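Local coordinates for cell division control protein 4 (Saccharomyces cerevisiae, PDB 3V7D) that recognises phosphorylated target proteins, among them the CDK inhibitor SIC1, as the substrate-binding F-box subunit of an SCF E3 ubiquitin ligase, at residues L10-L14 against I15-P19; V187-I190 against K191-C194; G376-A379 against N380-S383. The protein carries 1 engineered substitution. One frame throughout, in Å; residues are numbered along the deposited sequence.

Contact 1: L10-L14 against I15-P19; sequences LKRDL and ITSLP
The backbone oxygen of D13 is gripped twice by S17. The amide S17 N reaches D13 O at 2.9 Å, closing the first turn of helix 14-17, while the hydroxyl S17 OG, also 2.9 Å from D13 O, donates from above the carbonyl plane. With OG turned beside its own backbone N (chi1 -63°), serine is short enough to bend back this way; its hydroxyl also accepts a weak bond from R12 NE. Farther along the same guanidinium, R12 NH1 pairs with an acidic side chain of another protein chain.

D13 is the N-cap. Its carboxylate leans over T16, OD1 taking the amide T16 N at 3.3 Å and OD2 the hydroxyl T16 OG1 at 2.9 Å, both from above the carboxylate plane. W45 NE1 of helix 43-49 is a further donor to OD1. Replacing D13 with an alanine would probably leave T16 OG1 and the indole of W45 without their carboxylate partner and remove the side-chain cap from T16 N. One residue on, L18 N donates to L14 O, and L14 CB meets L18 CD1. The aspartate caps this short helix and, through W45, also links it to helix 43-49; the amides at the helix start would probably favour its negative charge.

Contact 2: V187-I190 against K191-C194; sequences VWDI and KKGC
D189 OD1 lies 2.9 Å from K192 N, which approaches from above the carboxylate plane, and a weaker, more bent bond comes from K191 N. The ammonium K191 NZ adds a long salt bridge to the same D189 OD1, at 3.3 Å. Aspartate suits this place because its short side chain, with CG anti to the backbone N (chi1 -174°), carries one oxygen back over the amides of the turn that follows. K192 lays its extended chain across the other part of the carboxylate, CD standing 3.7 Å from D189 OD2.

Around this shell the backbone closes a hairpin that follows the WD pair W188-D189 in a WD-repeat propeller blade and joins strand 185-189 to strand 194-199. D189 N donates to C194 O at 3.0 Å in a nearly straight bond, while D189 O receives weak bonds from K192 N, G193 N and C194 N. G193 and C194 thus both face D189, a G1 beta bulge, and the positive phi of G193 (63°) is one that glycine adopts easily.

Farther out, K191 NZ also bonds to G173 O, W188 NE1 to S178 OG of strand 175-180, and I190 packs on Y134 and I136 of strand 134-139 in the neighbouring blade. Lysine at K191 therefore shares its charge between a carboxylate and a backbone oxygen, and probably stabilises D189 as an anion, while the D189 carboxylate helps to fix the turn amides, chiefly K192 N.

Contact 3: G376-A379 against N380-S383; sequences GWDA and NDYS
The tight turn that joins strand 373-378 to strand 384-389 in a propeller blade is held by D378, the aspartate directly after the tryptophan of a WD pair. Two turn amides converge on D378 OD2: N380 N at 2.9 Å, tilted above the carboxylate plane, and D381 N at 3.0 Å, nearly straight and on the anti lone pair. Aspartate, with CG anti to its N (chi1 -175°), has just the reach for this. The backbone adds D378 N to S383 O at 2.9 Å and Y382 N to D378 O.

D381 continues the pattern as an Asx turn, its OD1 accepting S383 N at 3.1 Å. That oxygen is also 3.3 Å from D378 OD2, so the two carboxylates probably repel, an effect the surrounding amides would partly offset. W377 turns its ring edge to Y382 O, 3.4 Å from CE3. Y382 has the positive phi (61°) of a left-handed residue; a water links its OH, at 2.8 Å, to A379 O.

R324 NH1 bonds to both Y382 OH and N380 O. W377 NE1 is held by S367 OG of strand 364-369, while W377 and Y382 pack against strands 334-338 and 343-348, where the turn meets the adjoining blade.

In the fold
Along the chain the three contacts come in series: contact 1 in the N-terminal F-box, then contacts 2 and 3 in the WD-repeat propeller. Contact 1 lies far from the others, its centre 61 Å from that of contact 2 and 45 Å from that of contact 3. Contacts 2 and 3 lie on opposite sides of the chain's centre, 40 Å apart between centres. They belong to different blades, that of contact 2 carrying an extra edge strand, 251-253, yet both join a blade's third strand to its fourth, just after a WD pair. Contact 1 touches the other protein chain, whereas contacts 2 and 3 do not; their propeller, as in related F-box proteins, probably receives the phosphorylated substrate.

Contact 1: L10-L14 against I15-P19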
# COMPACT_ATOMS: atom_id res chain seq x y z
N LEU B 10 -25.24 -39.25 3.23
CA LEU B 10 -24.67 -38.56 4.38
C LEU B 10 -24.13 -37.17 4.03
O LEU B 10 -23.46 -36.52 4.84
CB LEU B 10 -23.58 -39.41 5.06
CG LEU B 10 -23.97 -40.84 5.44
CD1 LEU B 10 -22.76 -41.76 5.46
CD2 LEU B 10 -24.67 -40.87 6.78
N LYS B 11 -24.44 -36.70 2.82
CA LYS B 11 -23.99 -35.39 2.37
C LYS B 11 -24.74 -34.29 3.10
O LYS B 11 -25.89 -34.46 3.49
CB LYS B 11 -24.15 -35.23 0.86
CG LYS B 11 -23.12 -35.99 0.03
CD LYS B 11 -23.39 -35.80 -1.45
CE LYS B 11 -22.35 -36.50 -2.30
NZ LYS B 11 -20.98 -35.99 -2.04
N ARG B 12 -24.08 -33.15 3.29
CA ARG B 12 -24.69 -32.07 4.04
C ARG B 12 -24.17 -30.71 3.61
O ARG B 12 -22.97 -30.53 3.39
CB ARG B 12 -24.46 -32.28 5.54
CG ARG B 12 -25.02 -31.17 6.41
CD ARG B 12 -25.25 -31.63 7.84
NE ARG B 12 -26.10 -30.69 8.56
CZ ARG B 12 -27.12 -31.05 9.34
NH1 ARG B 12 -27.41 -32.33 9.52
NH2 ARG B 12 -27.84 -30.11 9.94
N ASP B 13 -25.07 -29.76 3.47
CA ASP B 13 -24.67 -28.39 3.20
C ASP B 13 -24.05 -27.81 4.47
O ASP B 13 -24.73 -27.15 5.26
CB ASP B 13 -25.88 -27.57 2.76
CG ASP B 13 -25.49 -26.21 2.22
OD1 ASP B 13 -24.32 -25.80 2.40
OD2 ASP B 13 -26.36 -25.55 1.63
N LEU B 14 -22.76 -28.08 4.66
CA LEU B 14 -22.05 -27.66 5.86
C LEU B 14 -22.02 -26.14 6.03
O LEU B 14 -22.09 -25.64 7.15
CB LEU B 14 -20.62 -28.20 5.84
CG LEU B 14 -20.43 -29.72 5.78
CD1 LEU B 14 -18.98 -30.08 6.00
CD2 LEU B 14 -21.32 -30.42 6.79
N ILE B 15 -21.90 -25.41 4.92
CA ILE B 15 -21.79 -23.95 4.97
C ILE B 15 -23.09 -23.33 5.48
O ILE B 15 -23.07 -22.41 6.29
CB ILE B 15 -21.40 -23.37 3.59
CG1 ILE B 15 -19.94 -23.71 3.27
CG2 ILE B 15 -21.64 -21.86 3.53
CD1 ILE B 15 -18.94 -23.18 4.27
N THR B 16 -24.21 -23.86 5.02
CA THR B 16 -25.52 -23.39 5.48
C THR B 16 -25.80 -23.84 6.91
O THR B 16 -26.27 -23.06 7.73
CB THR B 16 -26.64 -23.89 4.55
OG1 THR B 16 -26.54 -23.22 3.28
CG2 THR B 16 -28.01 -23.62 5.15
N SER B 17 -25.48 -25.10 7.20
CA SER B 17 -25.82 -25.71 8.49
C SER B 17 -25.03 -25.14 9.66
O SER B 17 -25.59 -24.88 10.72
CB SER B 17 -25.62 -27.23 8.43
OG SER B 17 -26.50 -27.81 7.48
N LEU B 18 -23.72 -24.95 9.47
CA LEU B 18 -22.86 -24.46 10.54
C LEU B 18 -23.23 -23.04 10.97
O LEU B 18 -23.83 -22.30 10.19
CB LEU B 18 -21.39 -24.51 10.10
CG LEU B 18 -20.76 -25.90 10.04
CD1 LEU B 18 -19.44 -25.85 9.29
CD2 LEU B 18 -20.56 -26.45 11.45
N PRO B 19 -22.88 -22.66 12.21
CA PRO B 19 -23.09 -21.27 12.63
C PRO B 19 -22.28 -20.33 11.75
O PRO B 19 -21.20 -20.71 11.29
CB PRO B 19 -22.55 -21.26 14.06
CG PRO B 19 -22.70 -22.68 14.53
CD PRO B 19 -22.41 -23.52 13.31

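Contact 2: V187-I190 against K191-C194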
# COMPACT_ATOMS: atom_id res chain seq x y z
N VAL B 187 1.47 29.70 -6.60
CA VAL B 187 0.28 28.89 -6.40
C VAL B 187 -0.58 28.98 -7.66
O VAL B 187 -0.79 30.07 -8.19
CB VAL B 187 -0.54 29.40 -5.20
CG1 VAL B 187 -1.78 28.54 -5.00
CG2 VAL B 187 0.32 29.42 -3.94
N TRP B 188 -1.05 27.84 -8.14
CA TRP B 188 -1.82 27.80 -9.38
C TRP B 188 -3.18 27.15 -9.18
O TRP B 188 -3.35 26.27 -8.34
CB TRP B 188 -1.05 27.02 -10.45
CG TRP B 188 0.37 27.44 -10.65
CD1 TRP B 188 1.43 27.15 -9.85
CD2 TRP B 188 0.90 28.21 -11.75
NE1 TRP B 188 2.58 27.70 -10.36
CE2 TRP B 188 2.28 28.35 -11.53
CE3 TRP B 188 0.33 28.79 -12.88
CZ2 TRP B 188 3.11 29.05 -12.40
CZ3 TRP B 188 1.15 29.49 -13.75
CH2 TRP B 188 2.53 29.61 -13.51
N ASP B 189 -4.16 27.60 -9.96
CA ASP B 189 -5.46 26.96 -10.02
C ASP B 189 -5.64 26.39 -11.42
O ASP B 189 -5.78 27.15 -12.39
CB ASP B 189 -6.57 27.96 -9.70
CG ASP B 189 -7.95 27.31 -9.59
OD1 ASP B 189 -8.33 26.52 -10.48
OD2 ASP B 189 -8.65 27.59 -8.60
N ILE B 190 -5.64 25.07 -11.53
CA ILE B 190 -5.78 24.40 -12.83
C ILE B 190 -7.10 24.75 -13.52
O ILE B 190 -7.13 25.01 -14.72
CB ILE B 190 -5.65 22.87 -12.69
CG1 ILE B 190 -4.23 22.50 -12.28
CG2 ILE B 190 -6.00 22.18 -14.00
CD1 ILE B 190 -4.02 21.01 -12.09
N LYS B 191 -8.18 24.78 -12.74
CA LYS B 191 -9.50 25.00 -13.31
C LYS B 191 -9.73 26.44 -13.74
O LYS B 191 -10.66 26.72 -14.50
CB LYS B 191 -10.59 24.55 -12.33
CG LYS B 191 -10.53 23.06 -11.99
CD LYS B 191 -11.40 22.71 -10.78
CE LYS B 191 -11.09 23.62 -9.60
NZ LYS B 191 -9.63 23.67 -9.30
N LYS B 192 -8.89 27.36 -13.25
CA LYS B 192 -8.91 28.74 -13.72
C LYS B 192 -7.84 28.94 -14.78
O LYS B 192 -7.83 29.95 -15.50
CB LYS B 192 -8.69 29.72 -12.57
CG LYS B 192 -9.74 29.65 -11.47
CD LYS B 192 -9.51 30.72 -10.42
CE LYS B 192 -10.61 30.72 -9.37
NZ LYS B 192 -10.49 31.87 -8.44
N GLY B 193 -6.94 27.97 -14.88
CA GLY B 193 -5.86 28.00 -15.85
C GLY B 193 -4.90 29.16 -15.65
O GLY B 193 -4.37 29.71 -16.62
N CYS B 194 -4.65 29.53 -14.40
CA CYS B 194 -3.77 30.67 -14.13
C CYS B 194 -3.04 30.56 -12.80
O CYS B 194 -3.36 29.71 -11.97
CB CYS B 194 -4.57 31.97 -14.15
SG CYS B 194 -5.66 32.20 -12.72

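Contact 3: G376-A379 against N380-S383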
# COMPACT_ATOMS: atom_id res chain seq x y z
N GLY B 376 15.72 -2.84 -1.63
CA GLY B 376 14.50 -2.87 -0.84
C GLY B 376 14.76 -3.31 0.59
O GLY B 376 15.35 -4.36 0.83
N TRP B 377 14.33 -2.49 1.54
CA TRP B 377 14.48 -2.81 2.95
C TRP B 377 13.11 -2.87 3.60
O TRP B 377 12.20 -2.13 3.22
CB TRP B 377 15.31 -1.74 3.65
CG TRP B 377 16.46 -1.21 2.86
CD1 TRP B 377 16.42 -0.25 1.89
CD2 TRP B 377 17.84 -1.57 2.99
NE1 TRP B 377 17.67 -0.00 1.40
CE2 TRP B 377 18.57 -0.80 2.06
CE3 TRP B 377 18.53 -2.48 3.80
CZ2 TRP B 377 19.95 -0.91 1.92
CZ3 TRP B 377 19.90 -2.58 3.66
CH2 TRP B 377 20.60 -1.81 2.73
N ASP B 378 12.96 -3.76 4.58
CA ASP B 378 11.72 -3.85 5.32
C ASP B 378 11.44 -2.50 5.97
O ASP B 378 12.32 -1.91 6.59
CB ASP B 378 11.82 -4.94 6.38
CG ASP B 378 10.52 -5.17 7.10
OD1 ASP B 378 9.72 -6.00 6.62
OD2 ASP B 378 10.28 -4.51 8.13
N ALA B 379 10.22 -2.01 5.83
CA ALA B 379 9.90 -0.66 6.29
C ALA B 379 9.96 -0.52 7.81
O ALA B 379 9.98 0.59 8.33
CB ALA B 379 8.55 -0.20 5.76
N ASN B 380 9.98 -1.65 8.51
CA ASN B 380 9.96 -1.60 9.97
C ASN B 380 11.30 -1.95 10.62
O ASN B 380 11.75 -1.23 11.51
CB ASN B 380 8.84 -2.48 10.54
CG ASN B 380 8.61 -2.23 12.02
OD1 ASN B 380 8.79 -1.12 12.52
ND2 ASN B 380 8.22 -3.28 12.74
N ASP B 381 11.93 -3.04 10.19
CA ASP B 381 13.21 -3.45 10.77
C ASP B 381 14.41 -3.36 9.81
O ASP B 381 15.54 -3.68 10.18
CB ASP B 381 13.13 -4.85 11.41
CG ASP B 381 12.78 -5.95 10.41
OD1 ASP B 381 13.14 -5.84 9.22
OD2 ASP B 381 12.14 -6.94 10.83
N TYR B 382 14.15 -2.93 8.58
CA TYR B 382 15.20 -2.66 7.59
C TYR B 382 16.07 -3.85 7.21
O TYR B 382 17.20 -3.68 6.74
CB TYR B 382 16.05 -1.45 8.02
CG TYR B 382 15.18 -0.30 8.45
CD1 TYR B 382 14.52 0.49 7.51
CD2 TYR B 382 15.00 -0.02 9.80
CE1 TYR B 382 13.71 1.54 7.91
CE2 TYR B 382 14.19 1.03 10.20
CZ TYR B 382 13.55 1.80 9.26
OH TYR B 382 12.74 2.83 9.67
N SER B 383 15.54 -5.06 7.41
CA SER B 383 16.17 -6.25 6.87
C SER B 383 16.07 -6.20 5.35
O SER B 383 15.18 -5.54 4.80
CB SER B 383 15.51 -7.52 7.42
OG SER B 383 14.18 -7.66 6.96
O HOH W 1 10.69 3.32 7.87